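Local coordinates for protein putative modification methylase (Thermus thermophilus, PDB 2ZIG) that probably transfers a methyl group from S-adenosyl-L-methionine to the N4 amino group of cytosine in DNA, at residues Ala39-Val44 against Gly236-Asp241; Val44-Pro49 against Asp241-Thr246. All coordinates share one frame; numbering follows the deposited sequence.

Overall arrangement
Contact 1 (39-44 against 236-241) pairs two neighbouring parallel strands, 41-46 and 238-241, in the central sheet of a Rossmann-like methyltransferase domain. Contact 2 (44-49 against 241-246), its centre about 13 Å away, joins the end of strand 41-46 and the turn after it to the loop that follows strand 238-241. V44 and D241 belong to both, and between the contacts L240 O lies 3.1 Å from V45 N, a probable hydrogen bond that continues the ladder. Segment 241-246 holds T246, a residue of the S-adenosyl-L-methionine site, which is empty in this chain. The F243 side chain comes within about 4 Å of that of A29, also of this site; the L240 side chain of contact 1 is about 8 Å from that of A29.

Contact 1. Residues Ala39-Val44 against Gly236-Asp241; sequences ASVHLV and GDVVLD
H42 packs its imidazole against D237 just before the two strands settle into parallel pairing. With CG beside its own backbone N (chi1 -52°), the side chain crosses D237 at about a right angle. Its CB starts 3.7 Å from V238 O. CG then lies 3.6 Å from D237 CB, whereas the placing of CD2 is doubtful, since it lies too close to V238 N. ND1 and NE2 both stand off D237 OD1, at 4.2 and 3.9 Å, too far for a hydrogen bond. That oxygen sits over one face of the ring toward its rim, the ring and carboxylate planes being 33° apart. D237 is itself fixed from outside, OD1 by a salt bridge to R180 and OD2 by the backbone N of F234. Replacing the ring with an alanine would probably open a gap beside D237 and leave its carboxylate without the flat surface it rests against.

The backbone bends at H42, and V238 O takes up the change by accepting from two successive amides, H42 N and L43 N. Regular pairing follows: L240 N donates to L43 O at 2.8 Å, nearly straight at 169°. On one face of the sheet V44 and L240 lie side by side, pointing the same way, with V44 CG2 4.1 Å from L240 CB; V41 CG1 crosses to that CB at 3.9 Å. L43 and V239 occupy the other face. Branched aliphatic residues suit these buried strand positions. The chemistry thus changes from a charged, ring-covered entrance to an apolar interior in which the main chain supplies the hydrogen bonds.

Contact 2. Residues Val44-Pro49 against Asp241-Thr246; sequences VVTSPP and DPFAGT
T46 and D241 have the nearest CA atoms, 5.2 Å apart, as strand 41-46 ends and the facing chain leaves the sheet for a loop. There D241 OD1 folds back to accept from F243 N at 2.9 Å, forming an Asx turn. T46 carries OG1 anti to its backbone N (chi1 -174°), which directs the hydroxyl to the same oxygen: OG1 donates to D241 OD1 at 2.7 Å from above the carboxylate plane, while F243 N comes from the opposite face. Two donors thus grip one buried oxygen, and T249 outside the segments bonds the other, OD2. A water that accepts from S47 N also lies near D241 OD2 (3.0 Å) and F243 O (2.8 Å), linking the strand end to the loop.

Apolar groups pack beside these polar atoms. P242 CD rests 3.6 Å from V44 CG1, and the rigid ring also meets T46 CB. P49 lays its CD 3.5 Å above the centre of the F243 ring, a CH-pi contact 9° off the normal that proline's polarised CD hydrogens suit well. P242 CB lies over the opposite face, toward the rim, which sandwiches the ring between two prolines. T46 OG1 comes to the edge of that ring near CD1.

The sequences identify the site. DPFAGT opens the glycine-rich cofactor motif of amino-methyltransferases, with G245 at a positive phi and T246 belonging to the S-adenosyl-L-methionine site; TSPP begins the SPPY-type motif IV, which in relatives lies at the target base.

Contact 1. Residues Ala39-Val44 against Gly236-Asp241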
loop_
_atom_site.group_PDB
_atom_site.type_symbol
_atom_site.label_atom_id
_atom_site.label_comp_id
_atom_site.label_asym_id
_atom_site.label_seq_id
_atom_site.Cartn_x
_atom_site.Cartn_y
_atom_site.Cartn_z
ATOM N N ALA B 39 16.672 -9.117 -21.062
ATOM C CA ALA B 39 16.594 -10.368 -20.323
ATOM C C ALA B 39 17.932 -10.813 -19.755
ATOM O O ALA B 39 18.268 -11.991 -19.812
ATOM C CB ALA B 39 16.023 -11.455 -21.212
ATOM N N SER B 40 18.692 -9.873 -19.202
ATOM C CA SER B 40 19.987 -10.193 -18.619
ATOM C C SER B 40 20.018 -10.019 -17.097
ATOM O O SER B 40 21.034 -10.300 -16.466
ATOM C CB SER B 40 21.077 -9.319 -19.245
ATOM O OG SER B 40 20.847 -7.941 -18.991
ATOM N N VAL B 41 18.915 -9.552 -16.511
ATOM C CA VAL B 41 18.850 -9.332 -15.063
ATOM C C VAL B 41 17.780 -10.201 -14.412
ATOM O O VAL B 41 16.668 -10.322 -14.922
ATOM C CB VAL B 41 18.573 -7.846 -14.743
ATOM C CG1 VAL B 41 18.329 -7.665 -13.251
ATOM C CG2 VAL B 41 19.755 -7.001 -15.185
ATOM N N HIS B 42 18.121 -10.794 -13.273
ATOM C CA HIS B 42 17.197 -11.686 -12.577
ATOM C C HIS B 42 16.343 -11.041 -11.494
ATOM O O HIS B 42 15.191 -11.416 -11.307
ATOM C CB HIS B 42 17.985 -12.847 -11.971
ATOM C CG HIS B 42 18.869 -13.538 -12.959
ATOM N ND1 HIS B 42 18.372 -14.284 -14.006
ATOM C CD2 HIS B 42 20.215 -13.539 -13.099
ATOM C CE1 HIS B 42 19.374 -14.714 -14.750
ATOM N NE2 HIS B 42 20.503 -14.277 -14.222
ATOM N N LEU B 43 16.915 -10.078 -10.784
ATOM C CA LEU B 43 16.213 -9.404 -9.702
ATOM C C LEU B 43 16.704 -7.984 -9.534
ATOM O O LEU B 43 17.880 -7.709 -9.715
ATOM C CB LEU B 43 16.442 -10.147 -8.381
ATOM C CG LEU B 43 16.031 -9.446 -7.079
ATOM C CD1 LEU B 43 14.521 -9.280 -7.054
ATOM C CD2 LEU B 43 16.495 -10.265 -5.873
ATOM N N VAL B 44 15.790 -7.093 -9.173
ATOM C CA VAL B 44 16.127 -5.699 -8.917
ATOM C C VAL B 44 15.601 -5.309 -7.525
ATOM O O VAL B 44 14.432 -5.516 -7.208
ATOM C CB VAL B 44 15.475 -4.753 -9.955
ATOM C CG1 VAL B 44 15.816 -3.308 -9.628
ATOM C CG2 VAL B 44 15.940 -5.108 -11.361
ATOM N N GLY B 236 24.523 -16.950 -8.045
ATOM C CA GLY B 236 24.938 -16.794 -9.428
ATOM C C GLY B 236 24.108 -15.807 -10.241
ATOM O O GLY B 236 24.594 -15.287 -11.248
ATOM N N ASP B 237 22.865 -15.546 -9.826
ATOM C CA ASP B 237 22.005 -14.594 -10.538
ATOM C C ASP B 237 22.564 -13.175 -10.488
ATOM O O ASP B 237 23.444 -12.865 -9.678
ATOM C CB ASP B 237 20.600 -14.543 -9.931
ATOM C CG ASP B 237 19.778 -15.780 -10.219
ATOM O OD1 ASP B 237 20.186 -16.606 -11.067
ATOM O OD2 ASP B 237 18.704 -15.914 -9.595
ATOM N N VAL B 238 22.031 -12.316 -11.352
ATOM C CA VAL B 238 22.432 -10.917 -11.425
ATOM C C VAL B 238 21.397 -10.074 -10.677
ATOM O O VAL B 238 20.205 -10.109 -11.000
ATOM C CB VAL B 238 22.497 -10.418 -12.893
ATOM C CG1 VAL B 238 22.903 -8.945 -12.923
ATOM C CG2 VAL B 238 23.488 -11.265 -13.697
ATOM N N VAL B 239 21.859 -9.334 -9.677
ATOM C CA VAL B 239 20.990 -8.477 -8.879
ATOM C C VAL B 239 21.318 -7.033 -9.218
ATOM O O VAL B 239 22.472 -6.608 -9.121
ATOM C CB VAL B 239 21.204 -8.709 -7.361
ATOM C CG1 VAL B 239 20.345 -7.734 -6.550
ATOM C CG2 VAL B 239 20.847 -10.144 -6.998
ATOM N N LEU B 240 20.300 -6.279 -9.614
ATOM C CA LEU B 240 20.494 -4.892 -9.999
ATOM C C LEU B 240 19.792 -3.864 -9.131
ATOM O O LEU B 240 18.658 -4.069 -8.714
ATOM C CB LEU B 240 20.029 -4.688 -11.441
ATOM C CG LEU B 240 19.858 -3.224 -11.866
ATOM C CD1 LEU B 240 21.212 -2.527 -11.872
ATOM C CD2 LEU B 240 19.229 -3.159 -13.234
ATOM N N ASP B 241 20.483 -2.758 -8.865
ATOM C CA ASP B 241 19.913 -1.641 -8.118
ATOM C C ASP B 241 20.233 -0.405 -8.972
ATOM O O ASP B 241 21.386 0.016 -9.052
ATOM C CB ASP B 241 20.564 -1.494 -6.735
ATOM C CG ASP B 241 19.878 -0.441 -5.876
ATOM O OD1 ASP B 241 19.280 0.492 -6.445
ATOM O OD2 ASP B 241 19.938 -0.531 -4.629
#

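Contact 2. Residues Val44-Pro49 against Asp241-Thr246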
loop_
_atom_site.group_PDB
_atom_site.type_symbol
_atom_site.label_atom_id
_atom_site.label_comp_id
_atom_site.label_asym_id
_atom_site.label_seq_id
_atom_site.Cartn_x
_atom_site.Cartn_y
_atom_site.Cartn_z
ATOM N N VAL B 44 15.790 -7.093 -9.173
ATOM C CA VAL B 44 16.127 -5.699 -8.917
ATOM C C VAL B 44 15.601 -5.309 -7.525
ATOM O O VAL B 44 14.432 -5.516 -7.208
ATOM C CB VAL B 44 15.475 -4.753 -9.955
ATOM C CG1 VAL B 44 15.816 -3.308 -9.628
ATOM C CG2 VAL B 44 15.940 -5.108 -11.361
ATOM N N VAL B 45 16.469 -4.765 -6.684
ATOM C CA VAL B 45 16.039 -4.313 -5.368
ATOM C C VAL B 45 16.501 -2.877 -5.295
ATOM O O VAL B 45 17.685 -2.585 -5.503
ATOM C CB VAL B 45 16.694 -5.113 -4.236
ATOM C CG1 VAL B 45 16.276 -4.534 -2.873
ATOM C CG2 VAL B 45 16.295 -6.568 -4.343
ATOM N N THR B 46 15.582 -1.964 -5.015
ATOM C CA THR B 46 15.980 -0.570 -4.954
ATOM C C THR B 46 14.978 0.325 -4.249
ATOM O O THR B 46 13.851 -0.067 -3.958
ATOM C CB THR B 46 16.215 -0.014 -6.379
ATOM O OG1 THR B 46 16.745 1.316 -6.298
ATOM C CG2 THR B 46 14.905 0.013 -7.159
ATOM N N SER B 47 15.417 1.545 -3.987
ATOM C CA SER B 47 14.591 2.545 -3.343
ATOM C C SER B 47 14.660 3.787 -4.228
ATOM O O SER B 47 15.749 4.238 -4.598
ATOM C CB SER B 47 15.145 2.859 -1.954
ATOM O OG SER B 47 14.285 3.738 -1.255
ATOM N N PRO B 48 13.499 4.346 -4.597
ATOM C CA PRO B 48 13.501 5.542 -5.445
ATOM C C PRO B 48 14.244 6.677 -4.748
ATOM O O PRO B 48 14.081 6.894 -3.552
ATOM C CB PRO B 48 12.015 5.829 -5.650
ATOM C CG PRO B 48 11.379 5.258 -4.407
ATOM C CD PRO B 48 12.132 3.972 -4.196
ATOM N N PRO B 49 15.087 7.406 -5.491
ATOM C CA PRO B 49 15.857 8.518 -4.926
ATOM C C PRO B 49 14.955 9.703 -4.654
ATOM O O PRO B 49 15.021 10.702 -5.367
ATOM C CB PRO B 49 16.863 8.818 -6.028
ATOM C CG PRO B 49 16.037 8.603 -7.263
ATOM C CD PRO B 49 15.297 7.310 -6.948
ATOM N N ASP B 241 20.483 -2.758 -8.865
ATOM C CA ASP B 241 19.913 -1.641 -8.118
ATOM C C ASP B 241 20.233 -0.405 -8.972
ATOM O O ASP B 241 21.386 0.016 -9.052
ATOM C CB ASP B 241 20.564 -1.494 -6.735
ATOM C CG ASP B 241 19.878 -0.441 -5.876
ATOM O OD1 ASP B 241 19.280 0.492 -6.445
ATOM O OD2 ASP B 241 19.938 -0.531 -4.629
ATOM N N PRO B 242 19.218 0.175 -9.633
ATOM C CA PRO B 242 19.339 1.359 -10.495
ATOM C C PRO B 242 19.677 2.651 -9.738
ATOM O O PRO B 242 20.115 3.639 -10.343
ATOM C CB PRO B 242 17.960 1.456 -11.149
ATOM C CG PRO B 242 17.403 0.079 -11.039
ATOM C CD PRO B 242 17.847 -0.354 -9.683
ATOM N N PHE B 243 19.452 2.646 -8.423
ATOM C CA PHE B 243 19.717 3.810 -7.579
ATOM C C PHE B 243 20.517 3.339 -6.376
ATOM O O PHE B 243 20.084 3.484 -5.228
ATOM C CB PHE B 243 18.397 4.426 -7.110
ATOM C CG PHE B 243 17.429 4.709 -8.226
ATOM C CD1 PHE B 243 16.260 3.972 -8.353
ATOM C CD2 PHE B 243 17.690 5.713 -9.153
ATOM C CE1 PHE B 243 15.355 4.229 -9.384
ATOM C CE2 PHE B 243 16.792 5.983 -10.195
ATOM C CZ PHE B 243 15.621 5.238 -10.309
ATOM N N ALA B 244 21.702 2.802 -6.656
ATOM C CA ALA B 244 22.584 2.211 -5.653
ATOM C C ALA B 244 23.041 3.002 -4.426
ATOM O O ALA B 244 23.302 2.403 -3.380
ATOM C CB ALA B 244 23.801 1.621 -6.354
ATOM N N GLY B 245 23.153 4.323 -4.528
ATOM C CA GLY B 245 23.600 5.085 -3.376
ATOM C C GLY B 245 24.911 4.497 -2.878
ATOM O O GLY B 245 25.825 4.272 -3.680
ATOM N N THR B 246 25.016 4.227 -1.578
ATOM C CA THR B 246 26.248 3.660 -1.049
ATOM C C THR B 246 26.389 2.161 -1.296
ATOM O O THR B 246 27.284 1.517 -0.740
ATOM C CB THR B 246 26.413 3.940 0.448
ATOM O OG1 THR B 246 25.213 3.583 1.137
ATOM C CG2 THR B 246 26.730 5.409 0.673
HETATM O O HOH W 1 18.519 1.870 -3.612
#